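Local coordinates for protein fatty acid amide hydrolase (Candida albicans, PDB 6KVR) that probably hydrolyses monocarboxylic acid amides to the carboxylate and ammonium, as a serine hydrolase of the amidase signature family, at residues 1-5 / 6-10; 52-55 / 56-60; 353-356 / 357-361; 478-481 / 482-485. One frame throughout, in Å; residues are numbered along the deposited sequence.

Overall arrangement
Contacts 3 and 4 are buried, whereas contacts 1 and 2 lie at the surface. Contacts 3 and 4 form helix starts, contact 2 spans a whole short helix, and contact 1 is a 3-10 turn near the chain start. Contact 4 touches both contact 1, where Tyr5 packs on Tyr479, and contact 3, where Val353 lies against Asn480 and its carbonyl probably hydrogen-bonds to Tyr483. Contact 2 stands apart, its nearest atoms about 15 Å from those of contact 4. Chemistry follows place: a serine-glutamate bond and aromatic rings in contact 1, a lysine-aspartate pair in contact 2, prolines and aliphatic groups in contact 3, and hydroxyls, an amide and a water in contact 4, close to the predicted acyl-ester serine.

Contact 1 (1-5 / 6-10); sequences MSVSY and ETFLN
Ser4 OG donates to Glu6 OE1 at 2.7 Å, meeting the carboxylate oxygen nearly end-on to its C-O bond, and this short link ties the extended start of the chain to the 3-10 turn that follows. Two torsions place the glutamate. A chi1 of -70° sets CG over one face of the Tyr5 ring, a CH-pi contact 4.1 Å from the ring centroid, and the bend at chi2 (100°) swings the carboxylate toward the serine hydroxyl. OE2 of Glu6 comes within 3.3 Å of Tyr5 CE1. Carboxylate and ring are not stacked flat; their planes stand 37° apart. Tyr5 meets Leu9 as well, CE2 lying 3.9 Å from Leu9 CD1. Under these side chains the turn is held by its backbone: Phe8 N bonds to Tyr5 O at 3.1 Å, the 3-10 spacing. Ser4 O receives weaker bonds from both the amide and the hydroxyl of Thr7. Val3 touches the edge of the Phe8 ring with CG1, 3.9 Å from CE1. The segment precedes helix 20-40 and touches two others: Val3 rests on Gln525 and Leu526 of helix 522-529, and Phe8 meets Trp421 of helix 417-423 edge-to-face, while Lys417 of that helix makes a cation-pi contact with Tyr5.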
loop_
_atom_site.group_PDB
_atom_site.type_symbol
_atom_site.label_atom_id
_atom_site.label_comp_id
_atom_site.label_asym_id
_atom_site.label_seq_id
_atom_site.Cartn_x
_atom_site.Cartn_y
_atom_site.Cartn_z
ATOM N N MET A 1 36.656 20.330 -19.084
ATOM C CA MET A 1 35.246 20.167 -19.399
ATOM C C MET A 1 34.800 18.742 -19.061
ATOM O O MET A 1 33.713 18.570 -18.515
ATOM C CB MET A 1 34.951 20.497 -20.875
ATOM C CG MET A 1 33.988 21.691 -21.069
ATOM S SD MET A 1 34.757 23.349 -20.946
ATOM C CE MET A 1 35.408 23.595 -22.597
ATOM N N SER A 2 35.631 17.730 -19.345
ATOM C CA SER A 2 35.198 16.342 -19.147
ATOM C C SER A 2 34.859 16.089 -17.681
ATOM O O SER A 2 35.540 16.575 -16.777
ATOM C CB SER A 2 36.269 15.347 -19.612
ATOM O OG SER A 2 37.144 14.962 -18.557
ATOM N N VAL A 3 33.789 15.337 -17.449
ATOM C CA VAL A 3 33.219 15.199 -16.113
ATOM C C VAL A 3 33.855 14.006 -15.418
ATOM O O VAL A 3 33.959 12.919 -15.996
ATOM C CB VAL A 3 31.686 15.049 -16.175
ATOM C CG1 VAL A 3 31.115 14.829 -14.785
ATOM C CG2 VAL A 3 31.038 16.262 -16.845
ATOM N N SER A 4 34.289 14.210 -14.180
ATOM C CA SER A 4 34.715 13.123 -13.312
ATOM C C SER A 4 33.681 12.947 -12.206
ATOM O O SER A 4 33.142 13.932 -11.686
ATOM C CB SER A 4 36.106 13.396 -12.722
ATOM O OG SER A 4 36.030 13.839 -11.376
ATOM N N TYR A 5 33.405 11.688 -11.852
ATOM C CA TYR A 5 32.342 11.397 -10.897
ATOM C C TYR A 5 32.605 12.009 -9.518
ATOM O O TYR A 5 31.641 12.274 -8.781
ATOM C CB TYR A 5 32.138 9.877 -10.804
ATOM C CG TYR A 5 33.025 9.182 -9.795
ATOM C CD1 TYR A 5 34.387 9.018 -10.029
ATOM C CD2 TYR A 5 32.503 8.695 -8.602
ATOM C CE1 TYR A 5 35.206 8.372 -9.095
ATOM C CE2 TYR A 5 33.317 8.057 -7.659
ATOM C CZ TYR A 5 34.662 7.899 -7.914
ATOM O OH TYR A 5 35.463 7.266 -6.987
ATOM N N GLU A 6 33.876 12.282 -9.166
ATOM C CA GLU A 6 34.201 12.784 -7.827
ATOM C C GLU A 6 33.606 14.161 -7.537
ATOM O O GLU A 6 33.407 14.494 -6.364
ATOM C CB GLU A 6 35.719 12.847 -7.610
ATOM C CG GLU A 6 36.397 11.497 -7.500
ATOM C CD GLU A 6 37.062 11.085 -8.803
ATOM O OE1 GLU A 6 36.721 11.671 -9.858
ATOM O OE2 GLU A 6 37.925 10.180 -8.774
ATOM N N THR A 7 33.327 14.980 -8.557
ATOM C CA THR A 7 32.728 16.284 -8.277
ATOM C C THR A 7 31.282 16.186 -7.788
ATOM O O THR A 7 30.746 17.185 -7.294
ATOM C CB THR A 7 32.800 17.202 -9.514
ATOM O OG1 THR A 7 31.756 16.879 -10.435
ATOM C CG2 THR A 7 34.140 17.059 -10.225
ATOM N N PHE A 8 30.637 15.018 -7.893
ATOM C CA PHE A 8 29.308 14.844 -7.306
ATOM C C PHE A 8 29.347 14.464 -5.833
ATOM O O PHE A 8 28.297 14.514 -5.180
ATOM C CB PHE A 8 28.519 13.759 -8.038
ATOM C CG PHE A 8 28.135 14.124 -9.437
ATOM C CD1 PHE A 8 29.025 13.943 -10.483
ATOM C CD2 PHE A 8 26.875 14.632 -9.710
ATOM C CE1 PHE A 8 28.671 14.271 -11.773
ATOM C CE2 PHE A 8 26.520 14.958 -10.998
ATOM C CZ PHE A 8 27.429 14.788 -12.030
ATOM N N LEU A 9 30.511 14.088 -5.299
ATOM C CA LEU A 9 30.615 13.492 -3.962
ATOM C C LEU A 9 30.683 14.545 -2.865
ATOM O O LEU A 9 31.580 14.531 -2.025
ATOM C CB LEU A 9 31.827 12.569 -3.904
ATOM C CG LEU A 9 31.976 11.579 -5.067
ATOM C CD1 LEU A 9 33.226 10.733 -4.892
ATOM C CD2 LEU A 9 30.743 10.701 -5.203
ATOM N N ASN A 10 29.712 15.457 -2.832
ATOM C CA ASN A 10 29.745 16.571 -1.892
ATOM C C ASN A 10 28.549 16.564 -0.945
ATOM O O ASN A 10 28.222 17.597 -0.360
ATOM C CB ASN A 10 29.803 17.897 -2.649
ATOM C CG ASN A 10 28.490 18.217 -3.353
ATOM O OD1 ASN A 10 27.845 17.328 -3.935
ATOM N ND2 ASN A 10 28.084 19.484 -3.306
#

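Contact 2 (52-55 / 56-60); sequences KPID and DLIKD
Lys52 spans the short helix 54-59 to reach Asp60, just beyond its last residue, with Pro53 at the N-cap position. The lysine starts with CB 3.8 Å from Leu57 CD2 and near Asp56 CB. CG stays over the same leucine methyl. Bends at chi3 and chi4 (56°) then bring CE and NZ round to the far end of the helix, where CE lies 4.0 Å from Asp60 OD1. NZ completes a salt bridge to that oxygen at 3.4 Å, a long, weak bond between exposed groups. Leu57 thus has lysine carbons along one branch, while its other methyl, CD1, packs 3.5 Å from Lys52 O; it is the buried residue of the group and also touches Leu226 and Phe62. Asp56 runs alongside the proline ring, its OD2 3.6 Å from Pro53 CD. Ile58 and Asp55 likewise point the same way, and Ile58 also meets Leu227. Three successive alpha-helical bonds, each from residue i+4 back to residue i, hold the backbone: Leu57 N to Pro53 O, Ile58 N to Ile54 O and Lys59 N to Asp55 O. The middle one spans 2.8 Å between Ile58 N and Ile54 O, and Ile58 CG1 sits against the same oxygen.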
loop_
_atom_site.group_PDB
_atom_site.type_symbol
_atom_site.label_atom_id
_atom_site.label_comp_id
_atom_site.label_asym_id
_atom_site.label_seq_id
_atom_site.Cartn_x
_atom_site.Cartn_y
_atom_site.Cartn_z
ATOM N N LYS A 52 41.345 -18.355 -23.455
ATOM C CA LYS A 52 42.426 -17.500 -22.982
ATOM C C LYS A 52 42.162 -17.215 -21.510
ATOM O O LYS A 52 41.053 -17.477 -21.025
ATOM C CB LYS A 52 42.508 -16.180 -23.758
ATOM C CG LYS A 52 42.536 -16.252 -25.272
ATOM C CD LYS A 52 43.183 -14.967 -25.817
ATOM C CE LYS A 52 42.642 -14.561 -27.182
ATOM N NZ LYS A 52 41.160 -14.411 -27.160
ATOM N N PRO A 53 43.141 -16.698 -20.764
ATOM C CA PRO A 53 42.855 -16.230 -19.404
ATOM C C PRO A 53 41.651 -15.295 -19.397
ATOM O O PRO A 53 41.388 -14.588 -20.376
ATOM C CB PRO A 53 44.144 -15.508 -19.006
ATOM C CG PRO A 53 45.214 -16.269 -19.751
ATOM C CD PRO A 53 44.582 -16.637 -21.074
ATOM N N ILE A 54 40.900 -15.317 -18.289
ATOM C CA ILE A 54 39.617 -14.616 -18.254
ATOM C C ILE A 54 39.811 -13.118 -18.486
ATOM O O ILE A 54 39.022 -12.480 -19.192
ATOM C CB ILE A 54 38.872 -14.911 -16.935
ATOM C CG1 ILE A 54 37.501 -14.218 -16.911
ATOM C CG2 ILE A 54 39.705 -14.526 -15.730
ATOM C CD1 ILE A 54 36.517 -14.808 -17.916
ATOM N N ASP A 55 40.888 -12.537 -17.950
ATOM C CA ASP A 55 41.068 -11.102 -18.137
ATOM C C ASP A 55 41.417 -10.737 -19.580
ATOM O O ASP A 55 41.124 -9.620 -20.019
ATOM C CB ASP A 55 42.120 -10.581 -17.166
ATOM C CG ASP A 55 41.538 -10.346 -15.787
ATOM O OD1 ASP A 55 41.880 -11.108 -14.849
ATOM O OD2 ASP A 55 40.694 -9.416 -15.662
ATOM N N ASP A 56 42.036 -11.648 -20.334
ATOM C CA ASP A 56 42.174 -11.423 -21.770
ATOM C C ASP A 56 40.832 -11.534 -22.477
ATOM O O ASP A 56 40.544 -10.764 -23.402
ATOM C CB ASP A 56 43.155 -12.421 -22.373
ATOM C CG ASP A 56 44.561 -12.186 -21.907
ATOM O OD1 ASP A 56 44.907 -11.016 -21.626
ATOM O OD2 ASP A 56 45.309 -13.178 -21.802
ATOM N N LEU A 57 40.008 -12.506 -22.079
ATOM C CA LEU A 57 38.678 -12.609 -22.664
ATOM C C LEU A 57 37.863 -11.360 -22.379
ATOM O O LEU A 57 37.061 -10.931 -23.223
ATOM C CB LEU A 57 37.973 -13.858 -22.138
ATOM C CG LEU A 57 38.646 -15.183 -22.533
ATOM C CD1 LEU A 57 37.907 -16.403 -21.977
ATOM C CD2 LEU A 57 38.815 -15.298 -24.047
ATOM N N ILE A 58 38.079 -10.741 -21.216
ATOM C CA ILE A 58 37.384 -9.497 -20.903
ATOM C C ILE A 58 37.854 -8.376 -21.826
ATOM O O ILE A 58 37.036 -7.679 -22.441
ATOM C CB ILE A 58 37.562 -9.142 -19.415
ATOM C CG1 ILE A 58 36.746 -10.130 -18.562
ATOM C CG2 ILE A 58 37.136 -7.694 -19.142
ATOM C CD1 ILE A 58 36.996 -10.047 -17.079
ATOM N N LYS A 59 39.178 -8.211 -21.974
ATOM C CA LYS A 59 39.687 -7.148 -22.843
ATOM C C LYS A 59 39.170 -7.297 -24.264
ATOM O O LYS A 59 38.939 -6.297 -24.950
ATOM C CB LYS A 59 41.214 -7.129 -22.848
ATOM C CG LYS A 59 41.827 -6.331 -21.709
ATOM C CD LYS A 59 43.340 -6.520 -21.624
ATOM C CE LYS A 59 43.911 -5.767 -20.420
ATOM N NZ LYS A 59 44.421 -6.699 -19.363
ATOM N N ASP A 60 38.938 -8.528 -24.694
ATOM C CA ASP A 60 38.581 -8.864 -26.059
ATOM C C ASP A 60 37.094 -8.736 -26.354
ATOM O O ASP A 60 36.683 -9.004 -27.489
ATOM C CB ASP A 60 39.030 -10.292 -26.341
ATOM C CG ASP A 60 40.436 -10.353 -26.892
ATOM O OD1 ASP A 60 40.668 -11.133 -27.841
ATOM O OD2 ASP A 60 41.305 -9.603 -26.384
#

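Contact 3 (353-356 / 357-361); sequences VRVS and PPIRR
Ser356 meets Pro357 and Pro358 at the start of helix 357-372, where it holds the N-cap position, yet its hydroxyl makes no capping bond. The two prolines that follow have no N-H to offer. Chi1 of 80° puts OG between the serine's own backbone N and carbonyl carbon, against the proline rings; its hydrogen-bonding partner is Asn470 OD1 outside the turn. Here the packing is tight: Ser356 OG lies only 3.2 Å from Pro358 CD, with CG of the same ring scarcely farther off. The short distance from Ser356 CB to Pro357 CD, 3.3 Å, is by contrast largely a result of the peptide link that joins the two residues. Next to it lies a more ordinary aliphatic contact. Val355 and Ile359 meet at their branch points, CB to CB 4.0 Å, and both rest on Pro466 of strand 462-466, so the helix start is seated against the central sheet. Val355 CG2 reaches on to Arg360, 4.1 Å from its CB. Beyond that carbon the contact opens toward the partly exposed side: the arginine leaves with CG anti to the backbone N (chi1 180°), and its guanidinium forms a salt bridge with Asp514. The first helical turn is closed by the backbone bond from Arg360 N to Ser356 O, 3.1 Å long and nearly straight at 172°.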
loop_
_atom_site.group_PDB
_atom_site.type_symbol
_atom_site.label_atom_id
_atom_site.label_comp_id
_atom_site.label_asym_id
_atom_site.label_seq_id
_atom_site.Cartn_x
_atom_site.Cartn_y
_atom_site.Cartn_z
ATOM N N VAL A 353 18.614 12.723 -19.925
ATOM C CA VAL A 353 19.835 12.176 -20.498
ATOM C C VAL A 353 19.504 11.562 -21.855
ATOM O O VAL A 353 18.750 10.582 -21.938
ATOM C CB VAL A 353 20.502 11.140 -19.571
ATOM C CG1 VAL A 353 21.789 10.603 -20.202
ATOM C CG2 VAL A 353 20.805 11.751 -18.186
ATOM N N ARG A 354 20.099 12.121 -22.906
ATOM C CA ARG A 354 19.966 11.598 -24.257
ATOM C C ARG A 354 20.483 10.164 -24.334
ATOM O O ARG A 354 21.473 9.810 -23.688
ATOM C CB ARG A 354 20.737 12.516 -25.215
ATOM C CG ARG A 354 20.877 12.024 -26.651
ATOM C CD ARG A 354 21.777 12.947 -27.468
ATOM N NE ARG A 354 23.136 13.017 -26.940
ATOM C CZ ARG A 354 24.167 13.535 -27.600
ATOM N NH1 ARG A 354 24.031 14.010 -28.830
ATOM N NH2 ARG A 354 25.364 13.574 -27.015
ATOM N N VAL A 355 19.797 9.326 -25.121
ATOM C CA VAL A 355 20.193 7.932 -25.264
ATOM C C VAL A 355 21.222 7.831 -26.381
ATOM O O VAL A 355 21.327 8.711 -27.240
ATOM C CB VAL A 355 18.990 6.984 -25.520
ATOM C CG1 VAL A 355 17.974 7.083 -24.392
ATOM C CG2 VAL A 355 18.318 7.269 -26.868
ATOM N N SER A 356 22.005 6.749 -26.346
ATOM C CA SER A 356 23.082 6.509 -27.291
ATOM C C SER A 356 22.542 5.867 -28.568
ATOM O O SER A 356 21.407 5.388 -28.599
ATOM C CB SER A 356 24.144 5.632 -26.632
ATOM O OG SER A 356 23.749 4.272 -26.662
ATOM N N PRO A 357 23.345 5.833 -29.637
ATOM C CA PRO A 357 22.836 5.417 -30.958
ATOM C C PRO A 357 22.168 4.050 -30.970
ATOM O O PRO A 357 21.112 3.909 -31.604
ATOM C CB PRO A 357 24.094 5.438 -31.836
ATOM C CG PRO A 357 24.858 6.609 -31.273
ATOM C CD PRO A 357 24.648 6.522 -29.767
ATOM N N PRO A 358 22.726 3.007 -30.328
ATOM C CA PRO A 358 22.024 1.708 -30.390
ATOM C C PRO A 358 20.630 1.747 -29.784
ATOM O O PRO A 358 19.713 1.129 -30.340
ATOM C CB PRO A 358 22.956 0.754 -29.634
ATOM C CG PRO A 358 23.801 1.625 -28.794
ATOM C CD PRO A 358 23.993 2.890 -29.583
ATOM N N ILE A 359 20.436 2.477 -28.681
ATOM C CA ILE A 359 19.106 2.569 -28.072
ATOM C C ILE A 359 18.158 3.352 -28.974
ATOM O O ILE A 359 16.994 2.968 -29.163
ATOM C CB ILE A 359 19.175 3.208 -26.667
ATOM C CG1 ILE A 359 20.261 2.554 -25.797
ATOM C CG2 ILE A 359 17.833 3.084 -25.976
ATOM C CD1 ILE A 359 20.065 1.062 -25.578
ATOM N N ARG A 360 18.628 4.471 -29.523
ATOM C CA ARG A 360 17.797 5.238 -30.436
ATOM C C ARG A 360 17.359 4.380 -31.619
ATOM O O ARG A 360 16.173 4.354 -31.973
ATOM C CB ARG A 360 18.543 6.480 -30.912
ATOM C CG ARG A 360 17.728 7.355 -31.885
ATOM C CD ARG A 360 18.461 8.646 -32.222
ATOM N NE ARG A 360 19.785 8.365 -32.761
ATOM C CZ ARG A 360 20.744 9.268 -32.873
ATOM N NH1 ARG A 360 20.555 10.519 -32.491
ATOM N NH2 ARG A 360 21.920 8.909 -33.389
ATOM N N ARG A 361 18.298 3.641 -32.218
ATOM C CA ARG A 361 17.969 2.836 -33.391
ATOM C C ARG A 361 16.965 1.744 -33.043
ATOM O O ARG A 361 15.947 1.582 -33.727
ATOM C CB ARG A 361 19.236 2.227 -33.999
ATOM C CG ARG A 361 18.964 1.298 -35.179
ATOM C CD ARG A 361 20.227 0.884 -35.939
ATOM N NE ARG A 361 21.177 0.170 -35.099
ATOM C CZ ARG A 361 21.168 -1.140 -34.892
ATOM N NH1 ARG A 361 20.274 -1.925 -35.469
ATOM N NH2 ARG A 361 22.075 -1.675 -34.075
#

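Contact 4 (478-481 / 482-485); sequences VYNW and SYTS
Asn480 holds CG trans to its own nitrogen (chi1 168°) and, with the amide rotated by a chi2 of 50°, turns OD1 forward onto Ser482, whose own hydroxyl, at a chi1 of 62°, swings back to meet it. Ser482 N donates to Asn480 OD1 at 3.0 Å, an Asx turn leading into helix 482-490; the N-H comes from well above the amide plane. Ser482 OG stands equally near that oxygen, but its proton may go instead to Asp350 OD2, and the choice is not settled. Asn480 ND2 donates to Asn469, so the buried amide is held from both ends. Trp481, at the N-cap position, supplies the carbonyl that several groups grip. Ser485 N reaches Trp481 O at 2.8 Å, and Thr484 N adds a weak bond. Ser485 OG, 3.1 Å from the same Trp481 O, may join them. Tyr483 N is served by a water, which it meets at 3.0 Å; the water in turn donates to Asn480 O, 2.9 Å from its oxygen, bridging loop and helix at the edge of the tyrosine ring. Thr484 OG1 bonds to the carbonyl of Gly255, in the predicted substrate-binding segment, and the side chain of Trp481 lies about 6 Å from that of Ser257, the predicted acyl-ester serine. The helix start touches helix 385-397, where Tyr389 and His393 pack on its serines, and is bonded to strand 540-546 through Gln544, which meets Tyr483 O.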
loop_
_atom_site.group_PDB
_atom_site.type_symbol
_atom_site.label_atom_id
_atom_site.label_comp_id
_atom_site.label_asym_id
_atom_site.label_seq_id
_atom_site.Cartn_x
_atom_site.Cartn_y
_atom_site.Cartn_z
ATOM N N VAL A 478 28.364 3.338 -14.539
ATOM C CA VAL A 478 26.962 3.619 -14.815
ATOM C C VAL A 478 26.411 4.459 -13.667
ATOM O O VAL A 478 26.415 4.023 -12.509
ATOM C CB VAL A 478 26.139 2.335 -15.044
ATOM C CG1 VAL A 478 26.403 1.279 -13.963
ATOM C CG2 VAL A 478 24.665 2.654 -15.168
ATOM N N TYR A 479 25.942 5.666 -13.997
ATOM C CA TYR A 479 25.660 6.734 -13.052
ATOM C C TYR A 479 24.217 7.213 -13.060
ATOM O O TYR A 479 23.712 7.627 -12.012
ATOM C CB TYR A 479 26.561 7.938 -13.350
ATOM C CG TYR A 479 28.029 7.583 -13.508
ATOM C CD1 TYR A 479 28.852 7.432 -12.393
ATOM C CD2 TYR A 479 28.584 7.400 -14.761
ATOM C CE1 TYR A 479 30.188 7.101 -12.525
ATOM C CE2 TYR A 479 29.920 7.070 -14.915
ATOM C CZ TYR A 479 30.714 6.926 -13.795
ATOM O OH TYR A 479 32.030 6.600 -13.951
ATOM N N ASN A 480 23.543 7.186 -14.207
ATOM C CA ASN A 480 22.198 7.724 -14.344
ATOM C C ASN A 480 21.167 6.601 -14.352
ATOM O O ASN A 480 21.158 5.765 -15.269
ATOM C CB ASN A 480 22.074 8.541 -15.625
ATOM C CG ASN A 480 20.647 8.857 -15.953
ATOM O OD1 ASN A 480 19.905 9.342 -15.105
ATOM N ND2 ASN A 480 20.235 8.547 -17.169
ATOM N N TRP A 481 20.265 6.619 -13.374
ATOM C CA TRP A 481 19.170 5.655 -13.289
ATOM C C TRP A 481 17.820 6.194 -13.809
ATOM O O TRP A 481 16.787 5.527 -13.635
ATOM C CB TRP A 481 18.977 5.218 -11.838
ATOM C CG TRP A 481 20.149 4.598 -11.146
ATOM C CD1 TRP A 481 21.420 4.429 -11.632
ATOM C CD2 TRP A 481 20.156 4.080 -9.809
ATOM N NE1 TRP A 481 22.213 3.827 -10.678
ATOM C CE2 TRP A 481 21.463 3.606 -9.550
ATOM C CE3 TRP A 481 19.179 3.966 -8.807
ATOM C CZ2 TRP A 481 21.816 3.005 -8.338
ATOM C CZ3 TRP A 481 19.535 3.379 -7.595
ATOM C CH2 TRP A 481 20.847 2.901 -7.378
ATOM N N SER A 482 17.796 7.384 -14.416
ATOM C CA SER A 482 16.518 8.065 -14.633
ATOM C C SER A 482 15.526 7.214 -15.428
ATOM O O SER A 482 14.312 7.289 -15.179
ATOM C CB SER A 482 16.750 9.410 -15.337
ATOM O OG SER A 482 17.339 9.211 -16.614
ATOM N N TYR A 483 16.013 6.379 -16.358
ATOM C CA TYR A 483 15.108 5.640 -17.232
ATOM C C TYR A 483 14.387 4.510 -16.499
ATOM O O TYR A 483 13.260 4.157 -16.877
ATOM C CB TYR A 483 15.875 5.123 -18.461
ATOM C CG TYR A 483 16.018 6.212 -19.507
ATOM C CD1 TYR A 483 14.965 6.523 -20.365
ATOM C CD2 TYR A 483 17.173 6.988 -19.579
ATOM C CE1 TYR A 483 15.086 7.547 -21.298
ATOM C CE2 TYR A 483 17.301 8.009 -20.498
ATOM C CZ TYR A 483 16.262 8.283 -21.357
ATOM O OH TYR A 483 16.400 9.303 -22.269
ATOM N N THR A 484 14.986 3.947 -15.446
ATOM C CA THR A 484 14.294 2.944 -14.634
ATOM C C THR A 484 13.687 3.528 -13.368
ATOM O O THR A 484 12.586 3.122 -12.967
ATOM C CB THR A 484 15.228 1.803 -14.221
ATOM O OG1 THR A 484 16.476 2.346 -13.765
ATOM C CG2 THR A 484 15.456 0.804 -15.372
ATOM N N SER A 485 14.372 4.482 -12.730
ATOM C CA SER A 485 13.898 4.952 -11.438
ATOM C C SER A 485 12.569 5.688 -11.550
ATOM O O SER A 485 11.840 5.764 -10.557
ATOM C CB SER A 485 14.952 5.840 -10.769
ATOM O OG SER A 485 15.123 7.060 -11.467
HETATM O O HOH W 1 18.783 5.323 -16.899
#